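Local atomic coordinates of VC0179-like protein (PDB entry 4XJ6), a protein that probably joins nucleoside triphosphates into cyclic dinucleotides, as a bacterial homologue of cyclic GMP-AMP synthase. Residues A[125-130]-A[180-185]; A[50-55]-A[95-100]; A[380-385]-A[401-406]. All blocks are in the same frame, centred on the assembly; numbering follows the deposited sequence.

How the interactions relate
From the N terminus, the first contact to close is interaction 2, where the helix 24-57 receives the short helix 94-102 after an intervening run that holds two more helices. The chain then enters the nucleotidyltransferase sheet, and interaction 1 closes a second loop between strands 128-138 and 179-183 beside the magnesium ions. Interaction 3 closes the shortest loop, 15 residues between its segments, joining helix 382-393 to the end of the chain. The three follow in series, neither nested nor crossed. Centres of interactions 2 and 3 lie about 66 Å apart, on opposite sides of the chain's centre, and interaction 1 is about 34 and 35 Å from them.

Interaction 1 (A[125-130]-A[180-185]); sequences GQEMDI and RIKIYR. With MG (magnesium ion), chain B; MG (magnesium ion), chain C; GH3 (3'-deoxy-guanosine-5'-triphosphate), chain D.
Glu127 and Lys182 form a salt bridge, with Lys182 NZ 2.8 Å from Glu127 OE1; as a hydrogen bond the pair is weak. The same ammonium lies 3.1 Å from Glu127 OE2, so it sits before both carboxylate oxygens. The lysine reaches this position by bending twice near its end (chi3 65°, chi4 67°), which carries its tip across the extended glutamate at about a right angle. Glu127 OE1 has its strongest partner in a hydrogen bond with His189 ND1, and His189 NE2 bonds weakly to Asp129 OD1.

Strand 188-198 runs between the strands of these two segments in the nucleotidyltransferase sheet, where strand 128-138 brings in Asp129 and Asp131, and strand 188-198 Asp191. Asp129 OD2 bridges the two magnesium ions, 2.0 Å from the one that also takes three phosphate oxygens of 3'-deoxy-GTP, while OD1 binds the second ion at 2.5 Å. Asp131 and Asp191 complete the protein share of the metal sites. The water on the first ion donates to the backbone O of Asp129. Arg180 NH2 comes obliquely to within 3.9 Å of Asp129 OD1, with carboxylate and guanidinium planes 72° apart, and the arginine's salt bridge is to Asp191. Farther out, Glu127 OE2 meets the edge of the Tyr184 ring, 3.8 Å from CD1.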
loop_
_atom_site.group_PDB
_atom_site.type_symbol
_atom_site.label_atom_id
_atom_site.label_comp_id
_atom_site.label_asym_id
_atom_site.label_seq_id
_atom_site.Cartn_x
_atom_site.Cartn_y
_atom_site.Cartn_z
ATOM N N GLY A 125 -10.381 -12.410 -6.933
ATOM C CA GLY A 125 -9.979 -12.230 -5.550
ATOM C C GLY A 125 -9.271 -10.922 -5.254
ATOM O O GLY A 125 -9.129 -10.539 -4.094
ATOM N N GLN A 126 -8.829 -10.233 -6.300
ATOM C CA GLN A 126 -8.045 -9.012 -6.133
ATOM C C GLN A 126 -8.896 -7.829 -5.688
ATOM O O GLN A 126 -10.071 -7.730 -6.035
ATOM C CB GLN A 126 -7.311 -8.679 -7.434
ATOM C CG GLN A 126 -6.256 -9.707 -7.809
ATOM C CD GLN A 126 -5.521 -9.359 -9.090
ATOM O OE1 GLN A 126 -6.002 -8.566 -9.898
ATOM N NE2 GLN A 126 -4.348 -9.954 -9.281
ATOM N N GLU A 127 -8.286 -6.930 -4.920
ATOM C CA GLU A 127 -8.999 -5.807 -4.319
ATOM C C GLU A 127 -8.238 -4.498 -4.491
ATOM O O GLU A 127 -7.009 -4.494 -4.553
ATOM C CB GLU A 127 -9.237 -6.067 -2.828
ATOM C CG GLU A 127 -9.999 -7.349 -2.520
ATOM C CD GLU A 127 -9.963 -7.709 -1.046
ATOM O OE1 GLU A 127 -9.062 -7.219 -0.333
ATOM O OE2 GLU A 127 -10.834 -8.485 -0.600
ATOM N N MET A 128 -8.966 -3.388 -4.566
ATOM C CA MET A 128 -8.334 -2.073 -4.545
ATOM C C MET A 128 -7.669 -1.848 -3.191
ATOM O O MET A 128 -8.183 -2.278 -2.160
ATOM C CB MET A 128 -9.351 -0.968 -4.829
ATOM C CG MET A 128 -9.733 -0.840 -6.293
ATOM S SD MET A 128 -11.136 0.256 -6.582
ATOM C CE MET A 128 -12.419 -0.546 -5.617
ATOM N N ASP A 129 -6.528 -1.169 -3.195
ATOM C CA ASP A 129 -5.722 -1.054 -1.987
ATOM C C ASP A 129 -5.581 0.386 -1.507
ATOM O O ASP A 129 -5.056 1.241 -2.221
ATOM C CB ASP A 129 -4.339 -1.669 -2.224
ATOM C CG ASP A 129 -3.451 -1.602 -0.997
ATOM O OD1 ASP A 129 -3.615 -2.447 -0.093
ATOM O OD2 ASP A 129 -2.582 -0.707 -0.938
ATOM N N ILE A 130 -6.059 0.642 -0.292
ATOM C CA ILE A 130 -5.898 1.945 0.343
ATOM C C ILE A 130 -4.961 1.843 1.542
ATOM O O ILE A 130 -5.249 1.138 2.509
ATOM C CB ILE A 130 -7.243 2.529 0.815
ATOM C CG1 ILE A 130 -8.311 2.378 -0.267
ATOM C CG2 ILE A 130 -7.073 3.991 1.213
ATOM C CD1 ILE A 130 -9.672 2.872 0.158
ATOM N N ARG A 180 -5.165 -4.975 8.431
ATOM C CA ARG A 180 -5.935 -4.812 7.206
ATOM C C ARG A 180 -7.396 -5.176 7.416
ATOM O O ARG A 180 -7.709 -6.207 8.008
ATOM C CB ARG A 180 -5.349 -5.667 6.081
ATOM C CG ARG A 180 -6.235 -5.752 4.847
ATOM C CD ARG A 180 -5.568 -6.555 3.740
ATOM N NE ARG A 180 -4.407 -5.856 3.200
ATOM C CZ ARG A 180 -3.604 -6.358 2.267
ATOM N NH1 ARG A 180 -3.830 -7.570 1.770
ATOM N NH2 ARG A 180 -2.570 -5.650 1.830
ATOM N N ILE A 181 -8.290 -4.317 6.938
ATOM C CA ILE A 181 -9.705 -4.646 6.915
ATOM C C ILE A 181 -10.140 -4.851 5.466
ATOM O O ILE A 181 -9.942 -3.989 4.612
ATOM C CB ILE A 181 -10.567 -3.556 7.612
ATOM C CG1 ILE A 181 -12.041 -3.969 7.638
ATOM C CG2 ILE A 181 -10.372 -2.177 6.979
ATOM C CD1 ILE A 181 -12.325 -5.121 8.578
ATOM N N LYS A 182 -10.703 -6.021 5.186
ATOM C CA LYS A 182 -11.123 -6.358 3.833
ATOM C C LYS A 182 -12.621 -6.157 3.680
ATOM O O LYS A 182 -13.407 -6.706 4.448
ATOM C CB LYS A 182 -10.746 -7.801 3.494
ATOM C CG LYS A 182 -9.257 -8.092 3.574
ATOM C CD LYS A 182 -8.987 -9.586 3.496
ATOM C CE LYS A 182 -9.388 -10.154 2.145
ATOM N NZ LYS A 182 -8.524 -9.632 1.048
ATOM N N ILE A 183 -13.011 -5.368 2.686
ATOM C CA ILE A 183 -14.419 -5.105 2.434
ATOM C C ILE A 183 -14.847 -5.780 1.132
ATOM O O ILE A 183 -14.718 -5.204 0.052
ATOM C CB ILE A 183 -14.702 -3.598 2.362
ATOM C CG1 ILE A 183 -14.003 -2.877 3.517
ATOM C CG2 ILE A 183 -16.198 -3.334 2.383
ATOM C CD1 ILE A 183 -14.094 -1.372 3.445
ATOM N N TYR A 184 -15.354 -7.006 1.254
ATOM C CA TYR A 184 -15.661 -7.866 0.107
ATOM C C TYR A 184 -16.620 -7.237 -0.898
ATOM O O TYR A 184 -16.368 -7.264 -2.103
ATOM C CB TYR A 184 -16.244 -9.201 0.587
ATOM C CG TYR A 184 -15.269 -10.065 1.350
ATOM C CD1 TYR A 184 -13.901 -9.943 1.152
ATOM C CD2 TYR A 184 -15.717 -11.005 2.268
ATOM C CE1 TYR A 184 -13.006 -10.730 1.848
ATOM C CE2 TYR A 184 -14.827 -11.799 2.970
ATOM C CZ TYR A 184 -13.473 -11.655 2.756
ATOM O OH TYR A 184 -12.585 -12.443 3.450
ATOM N N ARG A 185 -17.723 -6.685 -0.400
ATOM C CA ARG A 185 -18.755 -6.120 -1.261
ATOM C C ARG A 185 -18.233 -4.965 -2.114
ATOM O O ARG A 185 -18.787 -4.663 -3.169
ATOM C CB ARG A 185 -19.948 -5.653 -0.419
ATOM C CG ARG A 185 -20.655 -6.777 0.328
ATOM C CD ARG A 185 -21.655 -6.251 1.348
ATOM N NE ARG A 185 -22.171 -7.322 2.198
ATOM C CZ ARG A 185 -23.461 -7.550 2.418
ATOM N NH1 ARG A 185 -24.379 -6.775 1.857
ATOM N NH2 ARG A 185 -23.835 -8.551 3.203
HETATM MG MG MG B . -1.118 0.328 -1.815
HETATM MG MG MG C . -1.335 -1.959 0.876
HETATM P PG GH3 D . -0.701 -0.653 -4.931
HETATM O O1G GH3 D . -0.350 -1.984 -5.549
HETATM O O2G GH3 D . -1.123 -0.826 -3.493
HETATM O O3G GH3 D . -1.843 -0.032 -5.696
HETATM O O3B GH3 D . 0.603 0.287 -5.029
HETATM P PB GH3 D . 1.236 1.035 -3.746
HETATM O O1B GH3 D . 2.035 2.227 -4.209
HETATM O O2B GH3 D . 0.175 1.511 -2.786
HETATM O O3A GH3 D . 2.228 -0.052 -3.082
HETATM P PA GH3 D . 1.969 -0.714 -1.639
HETATM O O1A GH3 D . 2.597 -2.088 -1.610
HETATM O O2A GH3 D . 0.500 -0.785 -1.305
HETATM O "O5'" GH3 D . 2.706 0.241 -0.574
HETATM C "C5'" GH3 D . 2.120 1.448 -0.143
HETATM C "C4'" GH3 D . 3.183 2.313 0.520
HETATM O "O4'" GH3 D . 3.872 1.548 1.487
HETATM C "C3'" GH3 D . 4.232 2.832 -0.447
HETATM C "C2'" GH3 D . 5.487 2.877 0.398
HETATM O "O2'" GH3 D . 5.658 4.169 0.933
HETATM C "C1'" GH3 D . 5.243 1.887 1.525
HETATM N N9 GH3 D . 6.020 0.668 1.260
HETATM C C8 GH3 D . 5.504 -0.514 0.798
HETATM N N7 GH3 D . 6.510 -1.413 0.680
HETATM C C5 GH3 D . 7.661 -0.813 1.071
HETATM C C6 GH3 D . 8.971 -1.267 1.153
HETATM O O6 GH3 D . 9.244 -2.421 0.830
HETATM N N1 GH3 D . 9.962 -0.418 1.595
HETATM C C2 GH3 D . 9.653 0.875 1.958
HETATM N N2 GH3 D . 10.615 1.691 2.386
HETATM N N3 GH3 D . 8.349 1.320 1.875
HETATM C C4 GH3 D . 7.368 0.494 1.440
HETATM O O HOH W 1 -2.564 1.651 -2.653
HETATM O O HOH W 2 -0.124 -3.470 0.110
#

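Interaction 2 (A[50-55]-A[95-100]); sequences QVAIDV and EARDDF
Arg97 reaches from helix 94-102 to the backbone of Ala52 and the side chain of Val55 on helix 24-57, in a helix-helix contact where the axes of segments 50-55 and 95-100 approach to 10.1 Å and run at 138° to each other, about midway between antiparallel and perpendicular. From CB the arginine leaves toward the other helix, and the chain stays extended to CD. CG passes at the limit of contact with Ala52 O, and the next carbon is closer, Arg97 CD lying 3.7 Å from Ala52 O. A bend at chi3 (-63°) then turns the end of the chain toward Val55. Val55 CG1 lies over one face of the guanidinium, nearest Arg97 NH1 at 3.4 Å, then NH2 and CZ. Arg97 NH1 donates to Ala52 O at 3.2 Å, in the carbonyl plane and on a lone pair, although the oxygen is tilted out of the guanidinium plane and the N-H...O angle is a modest 141°. NH1 has a stronger partner in the backbone O of Ile89, and NH2 bonds weakly to Phe90 O, so the buried group is held by main-chain oxygens from both helix 24-57 and the 79-90 helix.

One turn along, Phe100 packs against Phe45, Ala48 and Arg49 of helix 24-57 and Leu151 and Leu155 of helix 149-166. Val51 and Val55 touch Val65 of helix 62-69. Across the contact, Phe100 turns the edge of its ring to Ala52, whose methyl lies near the ring plane, with Ala52 CB 3.7 Å from Phe100 CD2 and 3.8 Å from Phe100 CE2.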
loop_
_atom_site.group_PDB
_atom_site.type_symbol
_atom_site.label_atom_id
_atom_site.label_comp_id
_atom_site.label_asym_id
_atom_site.label_seq_id
_atom_site.Cartn_x
_atom_site.Cartn_y
_atom_site.Cartn_z
ATOM N N GLN A 50 -10.021 8.252 27.409
ATOM C CA GLN A 50 -10.906 8.510 28.538
ATOM C C GLN A 50 -10.586 7.598 29.717
ATOM O O GLN A 50 -10.527 8.045 30.862
ATOM C CB GLN A 50 -12.369 8.332 28.125
ATOM C CG GLN A 50 -13.363 8.648 29.230
ATOM C CD GLN A 50 -13.294 10.094 29.684
ATOM O OE1 GLN A 50 -12.766 10.397 30.755
ATOM N NE2 GLN A 50 -13.831 10.996 28.871
ATOM N N VAL A 51 -10.381 6.317 29.426
ATOM C CA VAL A 51 -10.034 5.343 30.453
ATOM C C VAL A 51 -8.632 5.641 30.980
ATOM O O VAL A 51 -8.377 5.532 32.179
ATOM C CB VAL A 51 -10.113 3.896 29.916
ATOM C CG1 VAL A 51 -9.664 2.904 30.975
ATOM C CG2 VAL A 51 -11.536 3.581 29.451
ATOM N N ALA A 52 -7.739 6.041 30.078
ATOM C CA ALA A 52 -6.386 6.442 30.449
ATOM C C ALA A 52 -6.420 7.626 31.410
ATOM O O ALA A 52 -5.603 7.719 32.324
ATOM C CB ALA A 52 -5.575 6.785 29.207
ATOM N N ILE A 53 -7.374 8.528 31.196
ATOM C CA ILE A 53 -7.580 9.649 32.104
ATOM C C ILE A 53 -8.049 9.146 33.462
ATOM O O ILE A 53 -7.456 9.462 34.492
ATOM C CB ILE A 53 -8.616 10.654 31.551
ATOM C CG1 ILE A 53 -8.088 11.323 30.283
ATOM C CG2 ILE A 53 -8.944 11.709 32.592
ATOM C CD1 ILE A 53 -9.097 12.224 29.594
ATOM N N ASP A 54 -9.111 8.345 33.445
ATOM C CA ASP A 54 -9.742 7.846 34.664
ATOM C C ASP A 54 -8.797 7.026 35.540
ATOM O O ASP A 54 -8.967 6.983 36.759
ATOM C CB ASP A 54 -10.971 7.006 34.310
ATOM C CG ASP A 54 -12.029 7.801 33.566
ATOM O OD1 ASP A 54 -12.009 9.048 33.648
ATOM O OD2 ASP A 54 -12.885 7.177 32.903
ATOM N N VAL A 55 -7.815 6.375 34.917
ATOM C CA VAL A 55 -6.841 5.559 35.639
ATOM C C VAL A 55 -6.128 6.360 36.722
ATOM O O VAL A 55 -6.179 6.007 37.898
ATOM C CB VAL A 55 -5.785 4.955 34.682
ATOM C CG1 VAL A 55 -4.555 4.491 35.454
ATOM C CG2 VAL A 55 -6.378 3.800 33.898
ATOM N N GLU A 95 4.642 10.227 31.639
ATOM C CA GLU A 95 5.036 10.960 30.441
ATOM C C GLU A 95 4.313 10.422 29.208
ATOM O O GLU A 95 3.775 11.188 28.407
ATOM C CB GLU A 95 6.551 10.881 30.237
ATOM C CG GLU A 95 7.380 11.395 31.410
ATOM C CD GLU A 95 7.470 10.402 32.555
ATOM O OE1 GLU A 95 6.860 9.316 32.459
ATOM O OE2 GLU A 95 8.150 10.711 33.554
ATOM N N ALA A 96 4.305 9.101 29.062
ATOM C CA ALA A 96 3.607 8.459 27.954
ATOM C C ALA A 96 2.109 8.706 28.067
ATOM O O ALA A 96 1.434 8.943 27.064
ATOM C CB ALA A 96 3.901 6.968 27.924
ATOM N N ARG A 97 1.597 8.656 29.294
ATOM C CA ARG A 97 0.174 8.860 29.537
ATOM C C ARG A 97 -0.234 10.286 29.183
ATOM O O ARG A 97 -1.291 10.505 28.591
ATOM C CB ARG A 97 -0.178 8.554 30.995
ATOM C CG ARG A 97 -1.671 8.400 31.242
ATOM C CD ARG A 97 -1.985 8.212 32.715
ATOM N NE ARG A 97 -1.410 6.984 33.251
ATOM C CZ ARG A 97 -1.990 5.791 33.157
ATOM N NH1 ARG A 97 -3.160 5.664 32.542
ATOM N NH2 ARG A 97 -1.397 4.722 33.672
ATOM N N ASP A 98 0.613 11.248 29.543
ATOM C CA ASP A 98 0.369 12.653 29.234
ATOM C C ASP A 98 0.236 12.870 27.731
ATOM O O ASP A 98 -0.664 13.574 27.273
ATOM C CB ASP A 98 1.492 13.531 29.791
ATOM C CG ASP A 98 1.452 13.641 31.301
ATOM O OD1 ASP A 98 0.371 13.420 31.884
ATOM O OD2 ASP A 98 2.501 13.952 31.906
ATOM N N ASP A 99 1.137 12.257 26.971
ATOM C CA ASP A 99 1.103 12.345 25.517
ATOM C C ASP A 99 -0.169 11.718 24.958
ATOM O O ASP A 99 -0.838 12.304 24.103
ATOM C CB ASP A 99 2.327 11.661 24.909
ATOM C CG ASP A 99 3.606 12.444 25.131
ATOM O OD1 ASP A 99 3.531 13.678 25.299
ATOM O OD2 ASP A 99 4.690 11.823 25.130
ATOM N N PHE A 100 -0.490 10.525 25.451
ATOM C CA PHE A 100 -1.637 9.768 24.973
ATOM C C PHE A 100 -2.933 10.545 25.172
ATOM O O PHE A 100 -3.773 10.598 24.281
ATOM C CB PHE A 100 -1.709 8.414 25.684
ATOM C CG PHE A 100 -2.783 7.506 25.156
ATOM C CD1 PHE A 100 -2.734 7.037 23.854
ATOM C CD2 PHE A 100 -3.834 7.110 25.965
ATOM C CE1 PHE A 100 -3.717 6.201 23.365
ATOM C CE2 PHE A 100 -4.820 6.274 25.484
ATOM C CZ PHE A 100 -4.763 5.818 24.182
#

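Interaction 3 (A[380-385]-A[401-406]); sequences ESREEA and LLITSS
The side chains of Arg382 and Ile403 lie alongside one another, running opposite ways, the arginine at the start of helix 382-393 and the isoleucine just before strand 404-405. The aliphatic part of Arg382 runs beside the isoleucine, its CD 4.0 Å from Ile403 CB and its CG at a similar range. Bends at chi2 and chi3 (143° and 29°, both away from the usual staggered values) curl the chain around Ile403 O. Ile403 O lies 3.1 Å from Arg382 CD. Arg382 NH1 donates a hydrogen bond to Ile403 O at 3.2 Å. The donor stands nearly along the C=O axis, at 169°, while the oxygen is tilted somewhat out of the guanidinium plane.

The isoleucine points its side chain back at the helix. Ile403 CD1, at the end of the longer branch, reaches the first turn, touching Arg382 O and lying 3.8 Å from Ala385 CB. Trp3, from the strand that pairs with 404-405, packs on both Ala385 and Ile403, and Phe5 also touches Ile403, so this junction of the C-terminal domain gathers the two ends of the chain. Ser381 is the N-cap of the helix: its OG accepts from Glu384 N at 3.0 Å, one turn in. The backbone CA of Leu401 comes loosely up to Arg382 CD.

The contact is thus mixed. The arginine's CH2 groups on Ile403 and the methyl contact of Ile403 with Ala385 supply its apolar part, while the guanidinium bonds to a neutral main-chain oxygen and so ties the tip of Arg382 to the tail.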
loop_
_atom_site.group_PDB
_atom_site.type_symbol
_atom_site.label_atom_id
_atom_site.label_comp_id
_atom_site.label_asym_id
_atom_site.label_seq_id
_atom_site.Cartn_x
_atom_site.Cartn_y
_atom_site.Cartn_z
ATOM N N GLU A 380 -0.535 -10.997 -37.410
ATOM C CA GLU A 380 -0.992 -10.781 -38.777
ATOM C C GLU A 380 -2.331 -10.049 -38.826
ATOM O O GLU A 380 -2.554 -9.215 -39.703
ATOM C CB GLU A 380 -1.092 -12.116 -39.516
ATOM C CG GLU A 380 -0.386 -12.129 -40.861
ATOM C CD GLU A 380 0.158 -13.500 -41.211
ATOM O OE1 GLU A 380 -0.640 -14.372 -41.616
ATOM O OE2 GLU A 380 1.382 -13.709 -41.070
ATOM N N SER A 381 -3.217 -10.360 -37.886
ATOM C CA SER A 381 -4.524 -9.711 -37.840
ATOM C C SER A 381 -4.645 -8.793 -36.630
ATOM O O SER A 381 -3.883 -8.905 -35.670
ATOM C CB SER A 381 -5.648 -10.749 -37.823
ATOM O OG SER A 381 -6.092 -11.000 -36.502
ATOM N N ARG A 382 -5.618 -7.893 -36.688
ATOM C CA ARG A 382 -5.836 -6.902 -35.642
ATOM C C ARG A 382 -6.430 -7.518 -34.378
ATOM O O ARG A 382 -6.059 -7.144 -33.263
ATOM C CB ARG A 382 -6.744 -5.792 -36.169
ATOM C CG ARG A 382 -7.125 -4.742 -35.151
ATOM C CD ARG A 382 -7.172 -3.362 -35.790
ATOM N NE ARG A 382 -7.525 -3.412 -37.207
ATOM C CZ ARG A 382 -7.701 -2.337 -37.970
ATOM N NH1 ARG A 382 -7.563 -1.120 -37.453
ATOM N NH2 ARG A 382 -8.019 -2.474 -39.251
ATOM N N GLU A 383 -7.348 -8.465 -34.549
ATOM C CA GLU A 383 -7.955 -9.132 -33.404
ATOM C C GLU A 383 -6.934 -10.049 -32.739
ATOM O O GLU A 383 -7.001 -10.300 -31.536
ATOM C CB GLU A 383 -9.200 -9.924 -33.818
ATOM C CG GLU A 383 -8.915 -11.235 -34.535
ATOM C CD GLU A 383 -10.123 -12.149 -34.565
ATOM O OE1 GLU A 383 -11.218 -11.696 -34.173
ATOM O OE2 GLU A 383 -9.977 -13.322 -34.973
ATOM N N GLU A 384 -5.986 -10.535 -33.533
ATOM C CA GLU A 384 -4.936 -11.405 -33.028
ATOM C C GLU A 384 -3.961 -10.612 -32.168
ATOM O O GLU A 384 -3.444 -11.115 -31.169
ATOM C CB GLU A 384 -4.199 -12.083 -34.183
ATOM C CG GLU A 384 -3.026 -12.933 -33.749
ATOM C CD GLU A 384 -2.217 -13.457 -34.915
ATOM O OE1 GLU A 384 -2.751 -13.509 -36.045
ATOM O OE2 GLU A 384 -1.040 -13.814 -34.699
ATOM N N ALA A 385 -3.717 -9.367 -32.565
ATOM C CA ALA A 385 -2.828 -8.482 -31.826
ATOM C C ALA A 385 -3.393 -8.183 -30.444
ATOM O O ALA A 385 -2.663 -8.162 -29.454
ATOM C CB ALA A 385 -2.602 -7.191 -32.602
ATOM N N LEU A 401 -10.277 -2.225 -32.526
ATOM C CA LEU A 401 -10.209 -1.085 -33.440
ATOM C C LEU A 401 -9.287 0.022 -32.937
ATOM O O LEU A 401 -8.985 0.965 -33.668
ATOM C CB LEU A 401 -11.607 -0.513 -33.686
ATOM C CG LEU A 401 -12.582 -1.415 -34.443
ATOM C CD1 LEU A 401 -13.870 -0.668 -34.765
ATOM C CD2 LEU A 401 -11.940 -1.966 -35.711
ATOM N N LEU A 402 -8.850 -0.092 -31.688
ATOM C CA LEU A 402 -7.901 0.855 -31.121
ATOM C C LEU A 402 -6.501 0.600 -31.673
ATOM O O LEU A 402 -5.671 1.508 -31.732
ATOM C CB LEU A 402 -7.887 0.757 -29.598
ATOM C CG LEU A 402 -9.176 1.128 -28.870
ATOM C CD1 LEU A 402 -9.031 0.875 -27.377
ATOM C CD2 LEU A 402 -9.538 2.583 -29.139
ATOM N N ILE A 403 -6.250 -0.644 -32.070
ATOM C CA ILE A 403 -4.965 -1.034 -32.633
ATOM C C ILE A 403 -4.827 -0.514 -34.055
ATOM O O ILE A 403 -5.650 -0.814 -34.914
ATOM C CB ILE A 403 -4.798 -2.560 -32.621
ATOM C CG1 ILE A 403 -4.906 -3.093 -31.190
ATOM C CG2 ILE A 403 -3.471 -2.961 -33.239
ATOM C CD1 ILE A 403 -4.880 -4.597 -31.103
ATOM N N THR A 404 -3.789 0.275 -34.300
ATOM C CA THR A 404 -3.596 0.873 -35.617
ATOM C C THR A 404 -2.243 0.503 -36.211
ATOM O O THR A 404 -1.266 0.322 -35.484
ATOM C CB THR A 404 -3.715 2.407 -35.559
ATOM O OG1 THR A 404 -2.766 2.920 -34.617
ATOM C CG2 THR A 404 -5.118 2.808 -35.128
ATOM N N SER A 405 -2.195 0.393 -37.535
ATOM C CA SER A 405 -0.962 0.058 -38.235
ATOM C C SER A 405 0.074 1.161 -38.059
ATOM O O SER A 405 -0.243 2.345 -38.167
ATOM C CB SER A 405 -1.237 -0.185 -39.722
ATOM O OG SER A 405 -0.068 -0.621 -40.399
ATOM N N SER A 406 1.312 0.764 -37.784
ATOM C CA SER A 406 2.393 1.722 -37.589
ATOM C C SER A 406 2.939 2.222 -38.922
ATOM O O SER A 406 2.652 3.344 -39.342
ATOM C CB SER A 406 3.516 1.099 -36.761
ATOM O OG SER A 406 4.605 1.994 -36.623
#